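Local coordinates for lysozyme M1 (Streptomyces coelicolor, PDB 1JFX), which hydrolyses the beta-1,4 linkages between N-acetylmuramic acid and N-acetyl-D-glucosamine in bacterial peptidoglycan, acting as both a lysozyme and a diacetylmuramidase, at residues M154-S168 with V172-A186. Numbering follows the deposited sequence.
Sequences MAAKSPFWVAHWGVS and VPSGFPTWTFWQYSA
Trp165 and Gln183 run side by side, and the indole NE1 of Trp165 donates to OE1 of Gln183 at 2.9 Å; the oxygen lies in the ring plane, yet the donor stands above the amide plane. Ala186 CB makes a CH-pi contact over one face of the same indole, 3.8 Å from the centroid of its six-membered ring. Trp182 uses its indole edge too: NE1 reaches His164 O at 2.9 Å, and CG, anti to the backbone N (chi1 164°), carries the ring edge alongside Val162 O and His164 O. Farther along, the rings of Phe160 and Phe176 form an offset stack, centroids 4.2 Å apart and planes 3° from parallel, while Pro173 CD presses on Phe160 CE2 at 3.5 Å. Behind these contacts lie adjacent parallel strands of the glycosyl hydrolase 25 beta/alpha barrel, 160-163 and 181-185, here joined without an intervening helix. Val162 N bonds to Phe181 O and Gln183 N to Val162 O (2.8 Å), whereas Phe160 O accepts from both Thr180 N and Phe181 N. In the next shell, Tyr138 OH also bonds Gln183 OE1, and NE2 bonds OD2 of Asp9, a predicted active-site residue; with Trp165, these probably set the amide's rotation.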
ATOM      1  N   MET A 154     -14.051  -7.726   2.675  1.00  6.92           N
ATOM      2  CA  MET A 154     -13.110  -7.367   1.622  1.00  7.35           C
ATOM      3  C   MET A 154     -12.291  -8.562   1.185  1.00  8.20           C
ATOM      4  O   MET A 154     -11.405  -8.419   0.356  1.00  8.74           O
ATOM      5  CB  MET A 154     -12.162  -6.254   2.094  1.00  7.22           C
ATOM      6  CG  MET A 154     -12.865  -4.984   2.515  1.00  7.03           C
ATOM      7  SD  MET A 154     -13.895  -4.280   1.201  1.00  9.22           S
ATOM      8  CE  MET A 154     -12.640  -3.643   0.069  1.00  9.19           C
ATOM      9  N   ALA A 155     -12.591  -9.746   1.725  1.00  8.23           N
ATOM     10  CA  ALA A 155     -11.821 -10.940   1.368  1.00  9.32           C
ATOM     11  C   ALA A 155     -11.735 -11.199  -0.132  1.00  9.80           C
ATOM     12  O   ALA A 155     -10.674 -11.574  -0.639  1.00 11.11           O
ATOM     13  CB  ALA A 155     -12.397 -12.174   2.081  1.00  9.66           C
ATOM     14  N   ALA A 156     -12.832 -10.987  -0.852  1.00  9.62           N
ATOM     15  CA  ALA A 156     -12.812 -11.229  -2.293  1.00 11.46           C
ATOM     16  C   ALA A 156     -12.637  -9.954  -3.099  1.00 12.22           C
ATOM     17  O   ALA A 156     -12.663  -9.998  -4.329  1.00 14.58           O
ATOM     18  CB  ALA A 156     -14.092 -11.939  -2.724  1.00 13.13           C
ATOM     19  N   LYS A 157     -12.439  -8.830  -2.417  1.00 10.76           N
ATOM     20  CA  LYS A 157     -12.307  -7.543  -3.102  1.00 10.11           C
ATOM     21  C   LYS A 157     -10.933  -6.891  -3.098  1.00 10.47           C
ATOM     22  O   LYS A 157     -10.577  -6.220  -4.057  1.00 12.52           O
ATOM     23  CB  LYS A 157     -13.278  -6.528  -2.507  1.00 10.45           C
ATOM     24  CG  LYS A 157     -14.739  -6.736  -2.844  1.00 15.23           C
ATOM     25  CD  LYS A 157     -15.539  -5.606  -2.223  1.00 14.55           C
ATOM     26  CE  LYS A 157     -16.977  -5.592  -2.681  1.00 21.64           C
ATOM     27  NZ  LYS A 157     -17.715  -4.514  -1.962  1.00 22.25           N
ATOM     28  N   SER A 158     -10.179  -7.050  -2.016  1.00  9.20           N
ATOM     29  CA  SER A 158      -8.872  -6.409  -1.935  1.00  8.82           C
ATOM     30  C   SER A 158      -7.704  -7.275  -1.510  1.00  9.48           C
ATOM     31  O   SER A 158      -7.808  -8.013  -0.525  1.00  9.19           O
ATOM     32  CB  SER A 158      -8.917  -5.239  -0.938  1.00  8.98           C
ATOM     33  OG  SER A 158      -9.654  -4.125  -1.415  1.00  9.10           O
ATOM     34  N   PRO A 159      -6.579  -7.200  -2.243  1.00  8.28           N
ATOM     35  CA  PRO A 159      -5.406  -7.992  -1.847  1.00  8.57           C
ATOM     36  C   PRO A 159      -4.989  -7.389  -0.492  1.00  8.44           C
ATOM     37  O   PRO A 159      -5.199  -6.191  -0.243  1.00  7.87           O
ATOM     38  CB  PRO A 159      -4.380  -7.672  -2.933  1.00 10.90           C
ATOM     39  CG  PRO A 159      -5.236  -7.407  -4.146  1.00  9.94           C
ATOM     40  CD  PRO A 159      -6.408  -6.627  -3.599  1.00  7.39           C
ATOM     41  N   PHE A 160      -4.378  -8.195   0.371  1.00  6.97           N
ATOM     42  CA  PHE A 160      -3.994  -7.736   1.703  1.00  6.61           C
ATOM     43  C   PHE A 160      -2.493  -7.507   1.870  1.00  5.73           C
ATOM     44  O   PHE A 160      -1.687  -8.394   1.598  1.00  6.67           O
ATOM     45  CB  PHE A 160      -4.507  -8.791   2.713  1.00  5.25           C
ATOM     46  CG  PHE A 160      -4.198  -8.501   4.164  1.00  7.80           C
ATOM     47  CD1 PHE A 160      -4.452  -7.251   4.722  1.00  8.78           C
ATOM     48  CD2 PHE A 160      -3.736  -9.523   4.992  1.00 10.14           C
ATOM     49  CE1 PHE A 160      -4.253  -7.029   6.092  1.00 10.36           C
ATOM     50  CE2 PHE A 160      -3.536  -9.313   6.367  1.00  9.06           C
ATOM     51  CZ  PHE A 160      -3.795  -8.066   6.914  1.00  8.78           C
ATOM     52  N   TRP A 161      -2.125  -6.300   2.295  1.00  5.95           N
ATOM     53  CA  TRP A 161      -0.725  -5.970   2.563  1.00  6.20           C
ATOM     54  C   TRP A 161      -0.668  -5.802   4.083  1.00  6.35           C
ATOM     55  O   TRP A 161      -1.117  -4.800   4.640  1.00  6.97           O
ATOM     56  CB  TRP A 161      -0.333  -4.682   1.844  1.00  7.15           C
ATOM     57  CG  TRP A 161       1.066  -4.214   2.127  1.00  6.89           C
ATOM     58  CD1 TRP A 161       2.036  -4.861   2.844  1.00  6.37           C
ATOM     59  CD2 TRP A 161       1.635  -2.974   1.707  1.00  6.88           C
ATOM     60  NE1 TRP A 161       3.180  -4.092   2.897  1.00  6.37           N
ATOM     61  CE2 TRP A 161       2.956  -2.925   2.206  1.00  6.05           C
ATOM     62  CE3 TRP A 161       1.148  -1.892   0.957  1.00  5.99           C
ATOM     63  CZ2 TRP A 161       3.800  -1.831   1.981  1.00  5.91           C
ATOM     64  CZ3 TRP A 161       1.980  -0.803   0.732  1.00  6.62           C
ATOM     65  CH2 TRP A 161       3.295  -0.778   1.243  1.00  5.73           C
ATOM     66  N   VAL A 162      -0.122  -6.809   4.753  1.00  5.92           N
ATOM     67  CA  VAL A 162      -0.072  -6.816   6.207  1.00  6.51           C
ATOM     68  C   VAL A 162       1.201  -6.238   6.784  1.00  6.82           C
ATOM     69  O   VAL A 162       2.295  -6.566   6.339  1.00  6.32           O
ATOM     70  CB  VAL A 162      -0.278  -8.261   6.743  1.00  7.89           C
ATOM     71  CG1 VAL A 162       0.734  -9.210   6.128  1.00  8.57           C
ATOM     72  CG2 VAL A 162      -0.195  -8.275   8.271  1.00  9.69           C
ATOM     73  N   ALA A 163       1.041  -5.365   7.773  1.00  6.60           N
ATOM     74  CA  ALA A 163       2.193  -4.785   8.451  1.00  6.69           C
ATOM     75  C   ALA A 163       2.361  -5.579   9.742  1.00  7.75           C
ATOM     76  O   ALA A 163       1.487  -5.545  10.598  1.00  8.28           O
ATOM     77  CB  ALA A 163       1.945  -3.305   8.772  1.00 10.32           C
ATOM     78  N   HIS A 164       3.462  -6.313   9.863  1.00  7.32           N
ATOM     79  CA  HIS A 164       3.724  -7.091  11.073  1.00  7.25           C
ATOM     80  C   HIS A 164       5.228  -7.257  11.151  1.00  7.80           C
ATOM     81  O   HIS A 164       5.827  -8.156  10.532  1.00  6.63           O
ATOM     82  CB  HIS A 164       3.020  -8.448  11.021  1.00  7.34           C
ATOM     83  CG  HIS A 164       2.942  -9.111  12.354  1.00  8.31           C
ATOM     84  ND1 HIS A 164       2.196 -10.249  12.589  1.00  9.21           N
ATOM     85  CD2 HIS A 164       3.500  -8.772  13.539  1.00  8.35           C
ATOM     86  CE1 HIS A 164       2.297 -10.577  13.867  1.00  6.89           C
ATOM     87  NE2 HIS A 164       3.083  -9.698  14.465  1.00  8.85           N
ATOM     88  N   TRP A 165       5.841  -6.356  11.907  1.00  7.71           N
ATOM     89  CA  TRP A 165       7.288  -6.342  12.015  1.00  9.04           C
ATOM     90  C   TRP A 165       7.881  -7.330  12.998  1.00 10.19           C
ATOM     91  O   TRP A 165       7.264  -7.676  14.006  1.00 11.09           O
ATOM     92  CB  TRP A 165       7.777  -4.941  12.408  1.00  8.55           C
ATOM     93  CG  TRP A 165       7.169  -3.807  11.624  1.00 11.18           C
ATOM     94  CD1 TRP A 165       6.794  -3.819  10.303  1.00  9.58           C
ATOM     95  CD2 TRP A 165       6.927  -2.473  12.092  1.00 11.13           C
ATOM     96  NE1 TRP A 165       6.341  -2.580   9.928  1.00 12.05           N
ATOM     97  CE2 TRP A 165       6.411  -1.735  11.003  1.00 12.48           C
ATOM     98  CE3 TRP A 165       7.098  -1.830  13.329  1.00 15.77           C
ATOM     99  CZ2 TRP A 165       6.065  -0.380  11.109  1.00 15.07           C
ATOM    100  CZ3 TRP A 165       6.755  -0.485  13.433  1.00 14.07           C
ATOM    101  CH2 TRP A 165       6.245   0.222  12.328  1.00 14.54           C
ATOM    102  N   GLY A 166       9.094  -7.765  12.685  1.00 12.60           N
ATOM    103  CA  GLY A 166       9.842  -8.647  13.562  1.00 13.76           C
ATOM    104  C   GLY A 166       9.384 -10.064  13.830  1.00 14.48           C
ATOM    105  O   GLY A 166       9.811 -10.655  14.821  1.00 18.33           O
ATOM    106  N   VAL A 167       8.524 -10.615  12.986  1.00 11.49           N
ATOM    107  CA  VAL A 167       8.079 -11.987  13.185  1.00 10.51           C
ATOM    108  C   VAL A 167       8.490 -12.840  11.995  1.00 10.48           C
ATOM    109  O   VAL A 167       8.730 -12.319  10.902  1.00  9.94           O
ATOM    110  CB  VAL A 167       6.544 -12.072  13.388  1.00  9.91           C
ATOM    111  CG1 VAL A 167       6.171 -11.435  14.732  1.00 10.96           C
ATOM    112  CG2 VAL A 167       5.814 -11.362  12.246  1.00  8.31           C
ATOM    113  N   SER A 168       8.548 -14.154  12.207  1.00 10.48           N
ATOM    114  CA  SER A 168       8.967 -15.068  11.150  1.00 10.33           C
ATOM    115  C   SER A 168       7.940 -15.244  10.030  1.00  9.26           C
ATOM    116  O   SER A 168       8.302 -15.581   8.909  1.00 10.30           O
ATOM    117  CB  SER A 168       9.335 -16.429  11.752  1.00 10.71           C
ATOM    118  OG  SER A 168       8.210 -17.056  12.309  1.00 15.39           O
ATOM    119  N   VAL A 172      -2.466 -13.219  10.100  1.00  8.13           N
ATOM    120  CA  VAL A 172      -3.473 -12.733   9.172  1.00  7.97           C
ATOM    121  C   VAL A 172      -4.874 -12.798   9.767  1.00  7.93           C
ATOM    122  O   VAL A 172      -5.275 -13.834  10.300  1.00  8.28           O
ATOM    123  CB  VAL A 172      -3.442 -13.588   7.881  1.00  7.54           C
ATOM    124  CG1 VAL A 172      -4.541 -13.141   6.906  1.00  9.70           C
ATOM    125  CG2 VAL A 172      -2.062 -13.485   7.235  1.00 12.12           C
ATOM    126  N   PRO A 173      -5.623 -11.685   9.718  1.00  8.42           N
ATOM    127  CA  PRO A 173      -6.991 -11.662  10.252  1.00  8.91           C
ATOM    128  C   PRO A 173      -7.844 -12.652   9.461  1.00  8.54           C
ATOM    129  O   PRO A 173      -7.587 -12.907   8.284  1.00  7.89           O
ATOM    130  CB  PRO A 173      -7.454 -10.230   9.996  1.00 10.13           C
ATOM    131  CG  PRO A 173      -6.174  -9.436   9.959  1.00 11.15           C
ATOM    132  CD  PRO A 173      -5.223 -10.351   9.223  1.00  9.04           C
ATOM    133  N   SER A 174      -8.867 -13.210  10.098  1.00  7.54           N
ATOM    134  CA  SER A 174      -9.724 -14.159   9.413  1.00  6.97           C
ATOM    135  C   SER A 174     -10.405 -13.547   8.183  1.00  7.91           C
ATOM    136  O   SER A 174     -10.813 -14.264   7.285  1.00  7.65           O
ATOM    137  CB  SER A 174     -10.790 -14.679  10.380  1.00  8.90           C
ATOM    138  OG  SER A 174     -11.602 -13.611  10.838  1.00 14.04           O
ATOM    139  N   GLY A 175     -10.524 -12.223   8.165  1.00  7.16           N
ATOM    140  CA  GLY A 175     -11.174 -11.524   7.067  1.00  7.63           C
ATOM    141  C   GLY A 175     -10.439 -11.485   5.734  1.00  7.36           C
ATOM    142  O   GLY A 175     -10.961 -10.925   4.766  1.00  8.62           O
ATOM    143  N   PHE A 176      -9.226 -12.037   5.689  1.00  7.76           N
ATOM    144  CA  PHE A 176      -8.442 -12.113   4.456  1.00  8.79           C
ATOM    145  C   PHE A 176      -8.032 -13.580   4.245  1.00  7.87           C
ATOM    146  O   PHE A 176      -7.684 -14.278   5.193  1.00 10.33           O
ATOM    147  CB  PHE A 176      -7.226 -11.185   4.544  1.00  9.49           C
ATOM    148  CG  PHE A 176      -7.603  -9.726   4.552  1.00  8.46           C
ATOM    149  CD1 PHE A 176      -8.062  -9.112   3.384  1.00  9.90           C
ATOM    150  CD2 PHE A 176      -7.600  -8.992   5.739  1.00  9.46           C
ATOM    151  CE1 PHE A 176      -8.524  -7.794   3.399  1.00 10.89           C
ATOM    152  CE2 PHE A 176      -8.061  -7.672   5.765  1.00 11.42           C
ATOM    153  CZ  PHE A 176      -8.525  -7.074   4.591  1.00 10.65           C
ATOM    154  N   PRO A 177      -8.106 -14.074   2.996  1.00  7.91           N
ATOM    155  CA  PRO A 177      -7.751 -15.462   2.688  1.00  8.41           C
ATOM    156  C   PRO A 177      -6.261 -15.775   2.781  1.00  8.72           C
ATOM    157  O   PRO A 177      -5.867 -16.929   2.941  1.00 10.01           O
ATOM    158  CB  PRO A 177      -8.301 -15.655   1.278  1.00  8.25           C
ATOM    159  CG  PRO A 177      -8.109 -14.276   0.673  1.00 10.16           C
ATOM    160  CD  PRO A 177      -8.583 -13.365   1.792  1.00  9.96           C
ATOM    161  N   THR A 178      -5.445 -14.735   2.662  1.00  6.87           N
ATOM    162  CA  THR A 178      -3.997 -14.862   2.723  1.00  7.88           C
ATOM    163  C   THR A 178      -3.440 -13.448   2.613  1.00  7.05           C
ATOM    164  O   THR A 178      -4.206 -12.485   2.497  1.00  7.29           O
ATOM    165  CB  THR A 178      -3.441 -15.702   1.528  1.00  9.99           C
ATOM    166  OG1 THR A 178      -2.054 -15.967   1.738  1.00 11.00           O
ATOM    167  CG2 THR A 178      -3.614 -14.963   0.197  1.00 11.92           C
ATOM    168  N   TRP A 179      -2.120 -13.313   2.675  1.00  7.52           N
ATOM    169  CA  TRP A 179      -1.526 -11.996   2.504  1.00  7.45           C
ATOM    170  C   TRP A 179      -0.876 -11.965   1.129  1.00  7.15           C
ATOM    171  O   TRP A 179      -0.415 -12.993   0.629  1.00  8.61           O
ATOM    172  CB  TRP A 179      -0.471 -11.702   3.584  1.00  5.85           C
ATOM    173  CG  TRP A 179       0.637 -12.705   3.671  1.00  6.89           C
ATOM    174  CD1 TRP A 179       0.637 -13.859   4.394  1.00  7.43           C
ATOM    175  CD2 TRP A 179       1.928 -12.617   3.046  1.00  7.58           C
ATOM    176  NE1 TRP A 179       1.847 -14.498   4.265  1.00  8.36           N
ATOM    177  CE2 TRP A 179       2.661 -13.759   3.446  1.00  8.30           C
ATOM    178  CE3 TRP A 179       2.536 -11.682   2.192  1.00  8.83           C
ATOM    179  CZ2 TRP A 179       3.970 -13.995   3.025  1.00  8.63           C
ATOM    180  CZ3 TRP A 179       3.839 -11.917   1.773  1.00  9.15           C
ATOM    181  CH2 TRP A 179       4.541 -13.061   2.188  1.00  8.00           C
ATOM    182  N   THR A 180      -0.857 -10.779   0.516  1.00  6.75           N
ATOM    183  CA  THR A 180      -0.247 -10.580  -0.794  1.00  7.83           C
ATOM    184  C   THR A 180       1.113  -9.894  -0.605  1.00  6.88           C
ATOM    185  O   THR A 180       2.100 -10.291  -1.218  1.00  7.93           O
ATOM    186  CB  THR A 180      -1.181  -9.747  -1.697  1.00  8.05           C
ATOM    187  OG1 THR A 180      -2.366 -10.514  -1.960  1.00  9.50           O
ATOM    188  CG2 THR A 180      -0.501  -9.412  -3.031  1.00  8.14           C
ATOM    189  N   PHE A 181       1.156  -8.870   0.243  1.00  7.30           N
ATOM    190  CA  PHE A 181       2.417  -8.194   0.576  1.00  6.24           C
ATOM    191  C   PHE A 181       2.521  -8.234   2.090  1.00  6.50           C
ATOM    192  O   PHE A 181       1.503  -8.283   2.789  1.00  5.87           O
ATOM    193  CB  PHE A 181       2.421  -6.729   0.123  1.00  6.34           C
ATOM    194  CG  PHE A 181       2.465  -6.557  -1.365  1.00  7.51           C
ATOM    195  CD1 PHE A 181       3.664  -6.706  -2.058  1.00  7.87           C
ATOM    196  CD2 PHE A 181       1.319  -6.227  -2.067  1.00  7.68           C
ATOM    197  CE1 PHE A 181       3.718  -6.524  -3.429  1.00  8.65           C
ATOM    198  CE2 PHE A 181       1.364  -6.040  -3.452  1.00  9.42           C
ATOM    199  CZ  PHE A 181       2.555  -6.187  -4.131  1.00  8.29           C
ATOM    200  N   TRP A 182       3.748  -8.209   2.603  1.00  5.99           N
ATOM    201  CA  TRP A 182       3.950  -8.223   4.044  1.00  6.51           C
ATOM    202  C   TRP A 182       5.116  -7.308   4.403  1.00  5.49           C
ATOM    203  O   TRP A 182       6.243  -7.508   3.948  1.00  5.92           O
ATOM    204  CB  TRP A 182       4.207  -9.661   4.516  1.00  8.34           C
ATOM    205  CG  TRP A 182       4.789  -9.816   5.897  1.00  6.32           C
ATOM    206  CD1 TRP A 182       4.582  -9.016   6.994  1.00  4.31           C
ATOM    207  CD2 TRP A 182       5.685 -10.851   6.317  1.00  5.07           C
ATOM    208  NE1 TRP A 182       5.304  -9.502   8.070  1.00  5.41           N
ATOM    209  CE2 TRP A 182       5.986 -10.624   7.677  1.00  4.89           C
ATOM    210  CE3 TRP A 182       6.265 -11.950   5.668  1.00  8.43           C
ATOM    211  CZ2 TRP A 182       6.848 -11.457   8.401  1.00  7.24           C
ATOM    212  CZ3 TRP A 182       7.118 -12.778   6.387  1.00  7.46           C
ATOM    213  CH2 TRP A 182       7.403 -12.521   7.740  1.00  7.45           C
ATOM    214  N   GLN A 183       4.822  -6.276   5.191  1.00  6.22           N
ATOM    215  CA  GLN A 183       5.858  -5.343   5.641  1.00  5.44           C
ATOM    216  C   GLN A 183       6.392  -5.966   6.928  1.00  5.58           C
ATOM    217  O   GLN A 183       5.701  -5.967   7.950  1.00  6.79           O
ATOM    218  CB  GLN A 183       5.247  -3.977   5.933  1.00  6.78           C
ATOM    219  CG  GLN A 183       6.273  -2.867   6.139  1.00  7.04           C
ATOM    220  CD  GLN A 183       5.576  -1.588   6.514  1.00  7.98           C
ATOM    221  OE1 GLN A 183       5.013  -1.486   7.608  1.00 10.13           O
ATOM    222  NE2 GLN A 183       5.567  -0.612   5.600  1.00  6.49           N
ATOM    223  N   TYR A 184       7.621  -6.477   6.878  1.00  5.95           N
ATOM    224  CA  TYR A 184       8.207  -7.174   8.025  1.00  6.73           C
ATOM    225  C   TYR A 184       9.251  -6.407   8.806  1.00  7.23           C
ATOM    226  O   TYR A 184       9.745  -6.887   9.834  1.00  8.18           O
ATOM    227  CB  TYR A 184       8.782  -8.522   7.562  1.00  5.74           C
ATOM    228  CG  TYR A 184       9.894  -8.418   6.540  1.00  6.11           C
ATOM    229  CD1 TYR A 184      11.211  -8.237   6.943  1.00  4.98           C
ATOM    230  CD2 TYR A 184       9.622  -8.490   5.166  1.00  4.60           C
ATOM    231  CE1 TYR A 184      12.235  -8.129   6.018  1.00  6.84           C
ATOM    232  CE2 TYR A 184      10.654  -8.382   4.219  1.00  6.63           C
ATOM    233  CZ  TYR A 184      11.958  -8.202   4.667  1.00  6.05           C
ATOM    234  OH  TYR A 184      13.004  -8.114   3.792  1.00  7.82           O
ATOM    235  N   SER A 185       9.596  -5.222   8.321  1.00  7.00           N
ATOM    236  CA  SER A 185      10.558  -4.382   9.017  1.00  8.08           C
ATOM    237  C   SER A 185      10.400  -2.931   8.618  1.00  9.54           C
ATOM    238  O   SER A 185      10.050  -2.637   7.477  1.00  8.83           O
ATOM    239  CB  SER A 185      11.988  -4.807   8.697  1.00 10.15           C
ATOM    240  OG  SER A 185      12.919  -3.953   9.354  1.00  8.99           O
ATOM    241  N   ALA A 186      10.651  -2.039   9.574  1.00  9.74           N
ATOM    242  CA  ALA A 186      10.612  -0.612   9.315  1.00  9.36           C
ATOM    243  C   ALA A 186      12.016  -0.069   9.553  1.00  9.97           C
ATOM    244  O   ALA A 186      12.239   1.140   9.472  1.00  9.90           O
ATOM    245  CB  ALA A 186       9.616   0.079  10.254  1.00 10.65           C
TER
HETATM  246  O   HOH W   1     -12.329  -8.503   4.714  1.00  7.52           O
HETATM  247  O   HOH W   2      -4.162 -11.048   0.080  1.00  7.16           O